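Local coordinates for putative angiotensinogen (Lampetra fluviatilis, PDB 5INW), which probably acts as a serine protease inhibitor of the serpin family, binding heparin, which promotes its inhibition of thrombin through a template mechanism, at residues 86-91 / 365-370; 118-123 / 130-135; 203-208 / 213-218; 229-234 / 241-246. The protein carries 1 engineered substitution. All coordinates share one frame; numbering follows the deposited sequence.

Contact 1 of 4, residues 86-91 / 365-370; sequences NGLGFR and SAMGMS
Met367 reaches from helix 361-369 with its terminal methyl into the angle between Leu88 and Arg91 of helix 77-96, a case of two distant parts of a chain joined by one long, flexible side chain. CE is the working atom. It lies 3.8 Å from Leu88 CD1, the two side chains crossing at about a right angle, and 3.7 Å from Leu88 O. CE also stands 4.0 Å from Arg91 CB, so the arginine contributes the aliphatic root of its chain. Met367 extends from its helix with CG beside the backbone N (chi1 -64°) and turns only at the last bond, which swings CE toward helix 77-96. The Arg91 chain bends twice and brings one face of its guanidinium over Leu88 CA, while NH2 finds its polar partner in the backbone O of Ala135. Met367 also touches Leu92 and Gln95, further along the same helix. Just beyond it, Gly368 is the C-prime residue of a Schellman motif that ends helix 361-369, its N bonded to Ser365 O at 3.1 Å. In the serpin fold this contact brings a late helix against the first one. No hydrogen bond or salt bridge crosses between the segments, so their attachment rests on dispersion: one methyl group meets a leucine and the apolar base of an arginine whose charged end is engaged with a third helix.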
loop_
_atom_site.group_PDB
_atom_site.type_symbol
_atom_site.label_atom_id
_atom_site.label_comp_id
_atom_site.label_asym_id
_atom_site.label_seq_id
_atom_site.Cartn_x
_atom_site.Cartn_y
_atom_site.Cartn_z
ATOM N N ASN A 86 -5.854 -0.105 8.081
ATOM C CA ASN A 86 -4.837 0.852 8.494
ATOM C C ASN A 86 -4.026 0.292 9.634
ATOM O O ASN A 86 -2.803 0.401 9.621
ATOM C CB ASN A 86 -5.460 2.173 8.910
ATOM C CG ASN A 86 -6.058 2.895 7.751
ATOM O OD1 ASN A 86 -5.898 2.514 6.575
ATOM N ND2 ASN A 86 -6.773 3.924 8.054
ATOM N N GLY A 87 -4.710 -0.320 10.600
ATOM C CA GLY A 87 -4.068 -0.966 11.725
ATOM C C GLY A 87 -3.006 -1.958 11.292
ATOM O O GLY A 87 -1.884 -1.892 11.752
ATOM N N LEU A 88 -3.386 -2.857 10.376
ATOM C CA LEU A 88 -2.463 -3.763 9.708
ATOM C C LEU A 88 -1.288 -2.998 9.066
ATOM O O LEU A 88 -0.157 -3.410 9.210
ATOM C CB LEU A 88 -3.183 -4.532 8.597
ATOM C CG LEU A 88 -2.360 -5.571 7.840
ATOM C CD1 LEU A 88 -2.347 -6.841 8.663
ATOM C CD2 LEU A 88 -2.919 -5.866 6.469
ATOM N N GLY A 89 -1.580 -1.905 8.352
ATOM C CA GLY A 89 -0.570 -1.127 7.668
ATOM C C GLY A 89 0.458 -0.587 8.632
ATOM O O GLY A 89 1.663 -0.716 8.420
ATOM N N PHE A 90 -0.033 0.039 9.707
ATOM C CA PHE A 90 0.843 0.709 10.672
ATOM C C PHE A 90 1.719 -0.331 11.410
ATOM O O PHE A 90 2.935 -0.211 11.499
ATOM C CB PHE A 90 0.009 1.539 11.623
ATOM C CG PHE A 90 -0.625 2.762 11.002
ATOM C CD1 PHE A 90 0.110 3.667 10.219
ATOM C CD2 PHE A 90 -1.979 3.061 11.248
ATOM C CE1 PHE A 90 -0.503 4.833 9.680
ATOM C CE2 PHE A 90 -2.589 4.196 10.696
ATOM C CZ PHE A 90 -1.861 5.079 9.909
ATOM N N ARG A 91 1.088 -1.396 11.861
ATOM C CA ARG A 91 1.818 -2.508 12.410
ATOM C C ARG A 91 2.908 -2.969 11.442
ATOM O O ARG A 91 4.027 -3.262 11.855
ATOM C CB ARG A 91 0.861 -3.641 12.820
ATOM C CG ARG A 91 0.296 -3.436 14.230
ATOM C CD ARG A 91 -1.115 -3.976 14.448
ATOM N NE ARG A 91 -1.299 -5.307 13.843
ATOM C CZ ARG A 91 -2.412 -5.761 13.240
ATOM N NH1 ARG A 91 -3.530 -5.021 13.155
ATOM N NH2 ARG A 91 -2.401 -6.985 12.702
ATOM N N SER A 365 5.402 -12.599 9.692
ATOM C CA SER A 365 5.709 -13.527 10.757
ATOM C C SER A 365 5.748 -12.842 12.127
ATOM O O SER A 365 5.099 -13.299 13.062
ATOM C CB SER A 365 7.022 -14.253 10.475
ATOM O OG SER A 365 6.882 -15.105 9.348
ATOM N N ALA A 366 6.475 -11.742 12.257
ATOM C CA ALA A 366 6.477 -11.009 13.535
ATOM C C ALA A 366 5.077 -10.531 13.943
ATOM O O ALA A 366 4.720 -10.545 15.131
ATOM C CB ALA A 366 7.430 -9.845 13.495
ATOM N N MET A 367 4.271 -10.123 12.967
ATOM C CA MET A 367 2.920 -9.642 13.264
ATOM C C MET A 367 1.940 -10.745 13.640
ATOM O O MET A 367 0.795 -10.460 13.967
ATOM C CB MET A 367 2.384 -8.845 12.087
ATOM C CG MET A 367 3.182 -7.577 11.821
ATOM S SD MET A 367 2.893 -7.009 10.154
ATOM C CE MET A 367 1.126 -6.677 10.220
ATOM N N GLY A 368 2.380 -11.994 13.586
ATOM C CA GLY A 368 1.600 -13.129 14.097
ATOM C C GLY A 368 1.102 -14.178 13.100
ATOM O O GLY A 368 0.419 -15.100 13.527
ATOM N N MET A 369 1.493 -14.053 11.817
ATOM C CA MET A 369 0.965 -14.844 10.719
ATOM C C MET A 369 2.022 -15.796 10.218
ATOM O O MET A 369 2.058 -16.185 9.034
ATOM C CB MET A 369 0.534 -13.948 9.576
ATOM C CG MET A 369 -0.766 -13.252 9.860
ATOM S SD MET A 369 -1.013 -11.919 8.696
ATOM C CE MET A 369 0.005 -10.653 9.482
ATOM N N SER A 370 2.843 -16.233 11.147
ATOM C CA SER A 370 3.922 -17.138 10.850
ATOM C C SER A 370 3.455 -18.521 10.350
ATOM O O SER A 370 4.192 -19.218 9.644
ATOM C CB SER A 370 4.730 -17.324 12.146
ATOM O OG SER A 370 5.901 -18.052 11.882
#

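Contact 2 of 4, residues 118-123 / 130-135; sequences GVVTAG and AELDTA
The carboxylate of Asp133 is the flat group that takes part here: the CG2 methyl of Thr121 approaches its OD1 at 3.6 Å, tilted out of the carboxylate plane. The setting is a helical hairpin of the serpin fold, in which helices 110-122 and 126-136 follow each other; their segments 118-122 and 130-135 run roughly antiparallel, at 143°, and the axes approach to 9.8 Å. Leu132 and Thr121 carry most of the interface, their side chains sliding past each other in opposite directions. The side chain of Leu132 crosses that of Val120 at about a right angle, Leu132 CD1 lying 3.8 Å from Val120 CG1. Thr121 divides its branches: CG2, anti to its own nitrogen, faces Asp133, and OG1 turns back to hydrogen-bond Leu117 O within its helix. An alanine in place of Leu132 would probably take CD1 from Val120 CG1 and leave a gap between the helices, with Met369 and Met372 losing a neighbour as well. Asp133 OD1 has a long, weak ion pair with Arg129, one turn earlier. The closest CA atoms across the hairpin are those of Thr121 and Leu132, 6.3 Å apart, and Thr121 OG1 sits 3.7 Å from Leu132 CB.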
loop_
_atom_site.group_PDB
_atom_site.type_symbol
_atom_site.label_atom_id
_atom_site.label_comp_id
_atom_site.label_asym_id
_atom_site.label_seq_id
_atom_site.Cartn_x
_atom_site.Cartn_y
_atom_site.Cartn_z
ATOM N N GLY A 118 -6.500 -11.609 2.324
ATOM C CA GLY A 118 -7.911 -11.992 2.381
ATOM C C GLY A 118 -8.141 -13.225 1.539
ATOM O O GLY A 118 -8.849 -14.129 1.937
ATOM N N VAL A 119 -7.509 -13.287 0.378
ATOM C CA VAL A 119 -7.669 -14.445 -0.491
ATOM C C VAL A 119 -7.105 -15.708 0.217
ATOM O O VAL A 119 -7.724 -16.740 0.280
ATOM C CB VAL A 119 -6.970 -14.228 -1.857
ATOM C CG1 VAL A 119 -7.068 -15.498 -2.688
ATOM C CG2 VAL A 119 -7.605 -13.064 -2.639
ATOM N N VAL A 120 -5.934 -15.576 0.796
ATOM C CA VAL A 120 -5.306 -16.664 1.546
ATOM C C VAL A 120 -6.189 -17.045 2.735
ATOM O O VAL A 120 -6.302 -18.228 3.089
ATOM C CB VAL A 120 -3.838 -16.277 2.003
ATOM C CG1 VAL A 120 -3.212 -17.337 2.921
ATOM C CG2 VAL A 120 -2.921 -16.080 0.809
ATOM N N THR A 121 -6.782 -16.040 3.367
ATOM C CA THR A 121 -7.652 -16.309 4.525
ATOM C C THR A 121 -8.839 -17.174 4.134
ATOM O O THR A 121 -9.186 -18.095 4.824
ATOM C CB THR A 121 -8.128 -14.984 5.163
ATOM O OG1 THR A 121 -6.965 -14.211 5.530
ATOM C CG2 THR A 121 -8.992 -15.249 6.355
ATOM N N ALA A 122 -9.411 -16.865 2.980
ATOM C CA ALA A 122 -10.528 -17.585 2.432
ATOM C C ALA A 122 -10.264 -19.037 2.201
ATOM O O ALA A 122 -11.186 -19.841 2.240
ATOM C CB ALA A 122 -10.956 -16.938 1.131
ATOM N N GLY A 123 -9.018 -19.401 1.974
ATOM C CA GLY A 123 -8.631 -20.811 1.908
ATOM C C GLY A 123 -7.989 -21.413 3.165
ATOM O O GLY A 123 -7.542 -22.566 3.143
ATOM N N ALA A 130 -6.903 -18.754 11.966
ATOM C CA ALA A 130 -7.007 -17.927 13.204
ATOM C C ALA A 130 -6.035 -16.739 13.274
ATOM O O ALA A 130 -6.455 -15.586 13.435
ATOM C CB ALA A 130 -6.855 -18.791 14.454
ATOM N N GLU A 131 -4.748 -17.040 13.181
ATOM C CA GLU A 131 -3.694 -16.018 13.109
ATOM C C GLU A 131 -4.018 -14.927 12.103
ATOM O O GLU A 131 -3.843 -13.726 12.378
ATOM C CB GLU A 131 -2.403 -16.676 12.679
ATOM C CG GLU A 131 -1.797 -17.601 13.712
ATOM C CD GLU A 131 -0.449 -18.157 13.286
ATOM O OE1 GLU A 131 0.063 -17.778 12.183
ATOM O OE2 GLU A 131 0.121 -18.975 14.070
ATOM N N LEU A 132 -4.454 -15.378 10.919
ATOM C CA LEU A 132 -4.831 -14.488 9.809
ATOM C C LEU A 132 -6.054 -13.591 10.081
ATOM O O LEU A 132 -6.014 -12.397 9.740
ATOM C CB LEU A 132 -5.037 -15.286 8.504
ATOM C CG LEU A 132 -3.786 -15.510 7.639
ATOM C CD1 LEU A 132 -4.071 -16.473 6.512
ATOM C CD2 LEU A 132 -3.298 -14.216 7.025
ATOM N N ASP A 133 -7.121 -14.171 10.664
ATOM C CA ASP A 133 -8.290 -13.402 11.154
ATOM C C ASP A 133 -7.870 -12.386 12.192
ATOM O O ASP A 133 -8.277 -11.231 12.126
ATOM C CB ASP A 133 -9.352 -14.285 11.830
ATOM C CG ASP A 133 -10.053 -15.275 10.880
ATOM O OD1 ASP A 133 -10.225 -14.987 9.691
ATOM O OD2 ASP A 133 -10.488 -16.344 11.360
ATOM N N THR A 134 -7.045 -12.792 13.163
ATOM C CA THR A 134 -6.618 -11.824 14.195
ATOM C C THR A 134 -5.806 -10.673 13.534
ATOM O O THR A 134 -6.099 -9.510 13.765
ATOM C CB THR A 134 -6.002 -12.468 15.462
ATOM O OG1 THR A 134 -4.885 -13.279 15.111
ATOM C CG2 THR A 134 -7.040 -13.328 16.170
ATOM N N ALA A 135 -4.886 -10.966 12.636
ATOM C CA ALA A 135 -4.210 -9.871 11.990
ATOM C C ALA A 135 -5.164 -8.924 11.210
ATOM O O ALA A 135 -5.032 -7.701 11.301
ATOM C CB ALA A 135 -3.088 -10.382 11.121
#

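Contact 3 of 4, residues 203-208 / 213-218; sequences VDFGDS and ELMNAY
Met215 meets Phe205 from a helical turn closed by the 2.9 Å backbone hydrogen bond from Ala217 N to Glu213 O, and the contact is a worked example of how a helix folds back on the loop leading into it. Residues 203-208 connect strand 200-203 to helix 208-221, and Met215, nearly two turns into that helix, points toward them. The Phe205 ring receives it at the edge. Met215 SD lies 5.1 Å from the ring centroid and 84° off the ring normal, essentially in the ring plane: a Met-aromatic contact of the edge type. Its nearest ring atom is CE1, which touches both SD and, at 3.8 Å, the methyl CE. The side chains cross at about a right angle, and the bend at the last torsion of Met215 (chi3 92°) lets sulfur and methyl share that one corner of the ring. Val203 CB, from the same segment as the ring, lies over one face, toward the rim, and Val203 CG2 reaches Met215 CG at 4.3 Å, completing a three-residue cluster. Phe177 and Val241 of neighbouring sheet strands also pack on Phe205 and Met215. Asp207, at the N-cap position but without a capping bond, is the centre of an inverse gamma turn and bonds Asn210 through OD2. Edge-on placement brings the polarisable sulfur beside the slightly positive rim of the ring, so a modest electrostatic attraction probably adds to dispersion in a contact with no hydrogen bond across it.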
loop_
_atom_site.group_PDB
_atom_site.type_symbol
_atom_site.label_atom_id
_atom_site.label_comp_id
_atom_site.label_asym_id
_atom_site.label_seq_id
_atom_site.Cartn_x
_atom_site.Cartn_y
_atom_site.Cartn_z
ATOM N N VAL A 203 -3.293 -22.560 -15.075
ATOM C CA VAL A 203 -2.002 -22.347 -15.721
ATOM C C VAL A 203 -1.153 -23.562 -15.579
ATOM O O VAL A 203 -1.240 -24.255 -14.555
ATOM C CB VAL A 203 -1.223 -21.212 -15.059
ATOM C CG1 VAL A 203 0.145 -21.025 -15.701
ATOM C CG2 VAL A 203 -2.002 -19.922 -15.138
ATOM N N ASP A 204 -0.365 -23.834 -16.630
ATOM C CA ASP A 204 0.617 -24.901 -16.631
ATOM C C ASP A 204 1.907 -24.270 -16.129
ATOM O O ASP A 204 2.677 -23.699 -16.901
ATOM C CB ASP A 204 0.769 -25.488 -18.031
ATOM C CG ASP A 204 1.734 -26.685 -18.090
ATOM O OD1 ASP A 204 2.323 -27.096 -17.069
ATOM O OD2 ASP A 204 1.912 -27.223 -19.203
ATOM N N PHE A 205 2.130 -24.338 -14.822
ATOM C CA PHE A 205 3.346 -23.782 -14.229
ATOM C C PHE A 205 4.550 -24.655 -14.537
ATOM O O PHE A 205 5.673 -24.220 -14.275
ATOM C CB PHE A 205 3.227 -23.648 -12.698
ATOM C CG PHE A 205 2.096 -22.761 -12.234
ATOM C CD1 PHE A 205 2.137 -21.413 -12.436
ATOM C CD2 PHE A 205 1.020 -23.292 -11.521
ATOM C CE1 PHE A 205 1.127 -20.596 -11.957
ATOM C CE2 PHE A 205 0.008 -22.475 -11.038
ATOM C CZ PHE A 205 0.066 -21.121 -11.255
ATOM N N GLY A 206 4.330 -25.907 -14.958
ATOM C CA GLY A 206 5.408 -26.802 -15.391
ATOM C C GLY A 206 6.223 -26.223 -16.541
ATOM O O GLY A 206 7.439 -26.191 -16.478
ATOM N N ASP A 207 5.540 -25.751 -17.571
ATOM C CA ASP A 207 6.143 -24.971 -18.629
ATOM C C ASP A 207 6.247 -23.538 -18.172
ATOM O O ASP A 207 5.461 -22.691 -18.579
ATOM C CB ASP A 207 5.274 -25.062 -19.875
ATOM C CG ASP A 207 5.877 -24.343 -21.078
ATOM O OD1 ASP A 207 7.024 -23.762 -20.982
ATOM O OD2 ASP A 207 5.163 -24.369 -22.120
ATOM N N SER A 208 7.249 -23.249 -17.347
ATOM C CA SER A 208 7.296 -21.976 -16.595
ATOM C C SER A 208 7.690 -20.684 -17.355
ATOM O O SER A 208 7.300 -19.584 -16.930
ATOM C CB SER A 208 8.195 -22.133 -15.364
ATOM O OG SER A 208 9.552 -22.281 -15.756
ATOM N N GLU A 213 4.958 -15.513 -18.987
ATOM C CA GLU A 213 4.459 -14.657 -20.066
ATOM C C GLU A 213 2.949 -14.619 -20.096
ATOM O O GLU A 213 2.364 -13.567 -20.394
ATOM C CB GLU A 213 4.918 -15.164 -21.418
ATOM C CG GLU A 213 6.418 -15.077 -21.639
ATOM C CD GLU A 213 6.804 -15.722 -22.953
ATOM O OE1 GLU A 213 5.984 -15.612 -23.903
ATOM O OE2 GLU A 213 7.898 -16.351 -23.008
ATOM N N LEU A 214 2.330 -15.771 -19.819
ATOM C CA LEU A 214 0.877 -15.897 -19.857
ATOM C C LEU A 214 0.285 -15.149 -18.691
ATOM O O LEU A 214 -0.627 -14.333 -18.876
ATOM C CB LEU A 214 0.424 -17.365 -19.832
ATOM C CG LEU A 214 0.650 -18.200 -21.117
ATOM C CD1 LEU A 214 0.607 -19.691 -20.874
ATOM C CD2 LEU A 214 -0.346 -17.856 -22.194
ATOM N N MET A 215 0.816 -15.375 -17.503
ATOM C CA MET A 215 0.294 -14.686 -16.341
ATOM C C MET A 215 0.390 -13.158 -16.501
ATOM O O MET A 215 -0.612 -12.446 -16.326
ATOM C CB MET A 215 0.987 -15.144 -15.107
ATOM C CG MET A 215 0.650 -16.579 -14.703
ATOM S SD MET A 215 1.859 -17.230 -13.515
ATOM C CE MET A 215 1.090 -16.824 -11.998
ATOM N N ASN A 216 1.568 -12.667 -16.900
ATOM C CA ASN A 216 1.794 -11.245 -17.095
ATOM C C ASN A 216 0.931 -10.674 -18.162
ATOM O O ASN A 216 0.404 -9.590 -17.991
ATOM C CB ASN A 216 3.239 -10.928 -17.390
ATOM C CG ASN A 216 4.109 -11.028 -16.165
ATOM O OD1 ASN A 216 3.727 -10.600 -15.074
ATOM N ND2 ASN A 216 5.286 -11.618 -16.321
ATOM N N ALA A 217 0.760 -11.394 -19.250
ATOM C CA ALA A 217 -0.126 -10.951 -20.340
ATOM C C ALA A 217 -1.573 -10.820 -19.847
ATOM O O ALA A 217 -2.246 -9.871 -20.206
ATOM C CB ALA A 217 -0.060 -11.941 -21.501
ATOM N N TYR A 218 -2.048 -11.761 -19.022
ATOM C CA TYR A 218 -3.388 -11.646 -18.444
ATOM C C TYR A 218 -3.518 -10.441 -17.545
ATOM O O TYR A 218 -4.532 -9.752 -17.580
ATOM C CB TYR A 218 -3.760 -12.880 -17.631
ATOM C CG TYR A 218 -5.227 -12.875 -17.183
ATOM C CD1 TYR A 218 -6.239 -13.453 -17.980
ATOM C CD2 TYR A 218 -5.603 -12.306 -15.970
ATOM C CE1 TYR A 218 -7.562 -13.477 -17.553
ATOM C CE2 TYR A 218 -6.912 -12.316 -15.561
ATOM C CZ TYR A 218 -7.884 -12.887 -16.349
ATOM O OH TYR A 218 -9.176 -12.864 -15.901
#

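Contact 4 of 4, residues 229-234 / 241-246; sequences DVISDV and VIVNVI
Val230 straddles two residues of strand 241-246, each of its methyls taking a different one: CG1 meets Val243 CG1 at 4.3 Å, and CG2 meets Val245 CG1 at 4.4 Å. Val243 in turn is shared. Its second methyl, CG2, faces Ile231 CD1, the end of a longer side chain. At the other end of the contact, Val234 CG2 and Val241 CG2 meet methyl to methyl, 4.4 Å apart. Val245 presents CG1 with that branch beside its backbone N (chi1 -52°), whereas Val243 holds its CG1 anti to N; the two valines thus offer the same-named branch from different rotamers, each to a different methyl of Val230. The principle illustrated is strand alternation: Val241, Val243 and Val245 point to the loop, while Asn244, between Val243 and Val245, points away and hydrogen-bonds Ser112 and Asn174. The loop runs at 173° to the strand yet does not join its sheet, for the nearest CA atoms, those of Val230 and Val243, are 8.6 Å apart and no hydrogen bond crosses. In the serpin fold this is the connection that returns from helix 208-221 over the large sheet before entering strand 238-251. The next strand, 405-417, antiparallel to it, fits the inserted part of the cleaved reactive loop, and Val230 touches its Glu411 and Val413. Methyl groups of branched side chains against others of their kind, without polar links, imply adhesion mainly by dispersion and water exclusion, with the strand's backbone bonds left to its neighbours in the sheet.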
loop_
_atom_site.group_PDB
_atom_site.type_symbol
_atom_site.label_atom_id
_atom_site.label_comp_id
_atom_site.label_asym_id
_atom_site.label_seq_id
_atom_site.Cartn_x
_atom_site.Cartn_y
_atom_site.Cartn_z
ATOM N N ASP A 229 4.857 -7.343 -16.510
ATOM C CA ASP A 229 5.937 -7.924 -15.641
ATOM C C ASP A 229 5.742 -7.997 -14.074
ATOM O O ASP A 229 6.707 -8.011 -13.322
ATOM C CB ASP A 229 7.299 -7.277 -15.972
ATOM C CG ASP A 229 7.395 -5.816 -15.524
ATOM O OD1 ASP A 229 6.789 -5.421 -14.493
ATOM O OD2 ASP A 229 8.099 -5.043 -16.208
ATOM N N VAL A 230 4.508 -8.107 -13.602
ATOM C CA VAL A 230 4.232 -8.270 -12.198
ATOM C C VAL A 230 4.860 -9.581 -11.712
ATOM O O VAL A 230 5.244 -9.690 -10.555
ATOM C CB VAL A 230 2.708 -8.297 -11.922
ATOM C CG1 VAL A 230 2.369 -8.647 -10.462
ATOM C CG2 VAL A 230 2.092 -6.960 -12.264
ATOM N N ILE A 231 4.918 -10.598 -12.560
ATOM C CA ILE A 231 5.561 -11.853 -12.178
ATOM C C ILE A 231 6.882 -12.019 -12.943
ATOM O O ILE A 231 6.931 -11.817 -14.167
ATOM C CB ILE A 231 4.625 -13.045 -12.398
ATOM C CG1 ILE A 231 3.484 -12.975 -11.380
ATOM C CG2 ILE A 231 5.385 -14.338 -12.240
ATOM C CD1 ILE A 231 2.163 -13.193 -12.045
ATOM N N SER A 232 7.928 -12.390 -12.194
ATOM C CA SER A 232 9.272 -12.644 -12.744
ATOM C C SER A 232 9.584 -14.128 -12.924
ATOM O O SER A 232 10.217 -14.498 -13.907
ATOM C CB SER A 232 10.339 -12.026 -11.839
ATOM O OG SER A 232 10.130 -12.400 -10.484
ATOM N N ASP A 233 9.116 -14.964 -11.998
ATOM C CA ASP A 233 9.547 -16.357 -11.893
ATOM C C ASP A 233 8.400 -17.151 -11.287
ATOM O O ASP A 233 7.599 -16.606 -10.529
ATOM C CB ASP A 233 10.818 -16.405 -10.993
ATOM C CG ASP A 233 11.799 -17.556 -11.312
ATOM O OD1 ASP A 233 11.397 -18.631 -11.810
ATOM O OD2 ASP A 233 13.001 -17.400 -10.979
ATOM N N VAL A 234 8.343 -18.438 -11.610
ATOM C CA VAL A 234 7.368 -19.359 -11.032
ATOM C C VAL A 234 7.921 -20.772 -11.017
ATOM O O VAL A 234 8.367 -21.290 -12.041
ATOM C CB VAL A 234 6.018 -19.287 -11.785
ATOM C CG1 VAL A 234 6.106 -19.902 -13.181
ATOM C CG2 VAL A 234 4.911 -19.942 -10.988
ATOM N N VAL A 241 -0.871 -18.879 -7.420
ATOM C CA VAL A 241 -0.299 -17.549 -7.284
ATOM C C VAL A 241 -1.438 -16.561 -7.158
ATOM O O VAL A 241 -2.272 -16.527 -8.031
ATOM C CB VAL A 241 0.540 -17.185 -8.514
ATOM C CG1 VAL A 241 1.134 -15.790 -8.360
ATOM C CG2 VAL A 241 1.648 -18.185 -8.643
ATOM N N ILE A 242 -1.448 -15.746 -6.112
ATOM C CA ILE A 242 -2.490 -14.749 -5.860
ATOM C C ILE A 242 -1.861 -13.408 -6.096
ATOM O O ILE A 242 -0.760 -13.204 -5.713
ATOM C CB ILE A 242 -2.947 -14.799 -4.384
ATOM C CG1 ILE A 242 -3.709 -16.110 -4.130
ATOM C CG2 ILE A 242 -3.837 -13.630 -3.995
ATOM C CD1 ILE A 242 -3.780 -16.497 -2.670
ATOM N N VAL A 243 -2.592 -12.503 -6.723
ATOM C CA VAL A 243 -2.059 -11.189 -7.123
ATOM C C VAL A 243 -3.068 -10.121 -6.785
ATOM O O VAL A 243 -4.241 -10.228 -7.125
ATOM C CB VAL A 243 -1.830 -11.135 -8.650
ATOM C CG1 VAL A 243 -1.622 -9.715 -9.124
ATOM C CG2 VAL A 243 -0.686 -12.052 -9.032
ATOM N N ASN A 244 -2.625 -9.108 -6.082
ATOM C CA ASN A 244 -3.354 -7.849 -6.040
ATOM C C ASN A 244 -2.460 -6.805 -6.682
ATOM O O ASN A 244 -1.260 -6.732 -6.415
ATOM C CB ASN A 244 -3.672 -7.370 -4.614
ATOM C CG ASN A 244 -4.346 -6.045 -4.629
ATOM O OD1 ASN A 244 -3.700 -5.000 -4.685
ATOM N ND2 ASN A 244 -5.658 -6.072 -4.755
ATOM N N VAL A 245 -3.088 -5.983 -7.487
ATOM C CA VAL A 245 -2.521 -4.709 -7.869
ATOM C C VAL A 245 -3.491 -3.582 -7.532
ATOM O O VAL A 245 -4.695 -3.756 -7.586
ATOM C CB VAL A 245 -2.194 -4.637 -9.362
ATOM C CG1 VAL A 245 -1.364 -5.829 -9.716
ATOM C CG2 VAL A 245 -3.459 -4.608 -10.197
ATOM N N ILE A 246 -2.924 -2.401 -7.357
ATOM C CA ILE A 246 -3.668 -1.208 -7.049
ATOM C C ILE A 246 -2.928 -0.036 -7.649
ATOM O O ILE A 246 -1.701 0.076 -7.534
ATOM C CB ILE A 246 -3.842 -1.153 -5.558
ATOM C CG1 ILE A 246 -4.511 0.094 -5.094
ATOM C CG2 ILE A 246 -2.506 -1.274 -4.854
ATOM C CD1 ILE A 246 -4.947 -0.141 -3.659
#

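The four contacts lie on the two sides of sheet strand 238-251, with contact 4 laying a loop directly on it. Contacts 1 and 2, with centres 12 Å apart, share the helical side: Met369 of contact 1 touches Ala135 of contact 2, which lies, along the chain, between the two halves of contact 1. Strand 241-246 joins the two sides, since Ile242 packs on Val119 and Val120 of contact 2 while alternate valines face contact 4's loop; strand 405-417, probably the inserted reactive loop, borders it. Contacts 3 and 4 adjoin, their centres 11 Å apart, linked by a probable 2.7 Å hydrogen bond from Asn216 ND2 to Ile231 O. Contacts 1 and 3 stay separate, with nearest atoms about 21 Å apart.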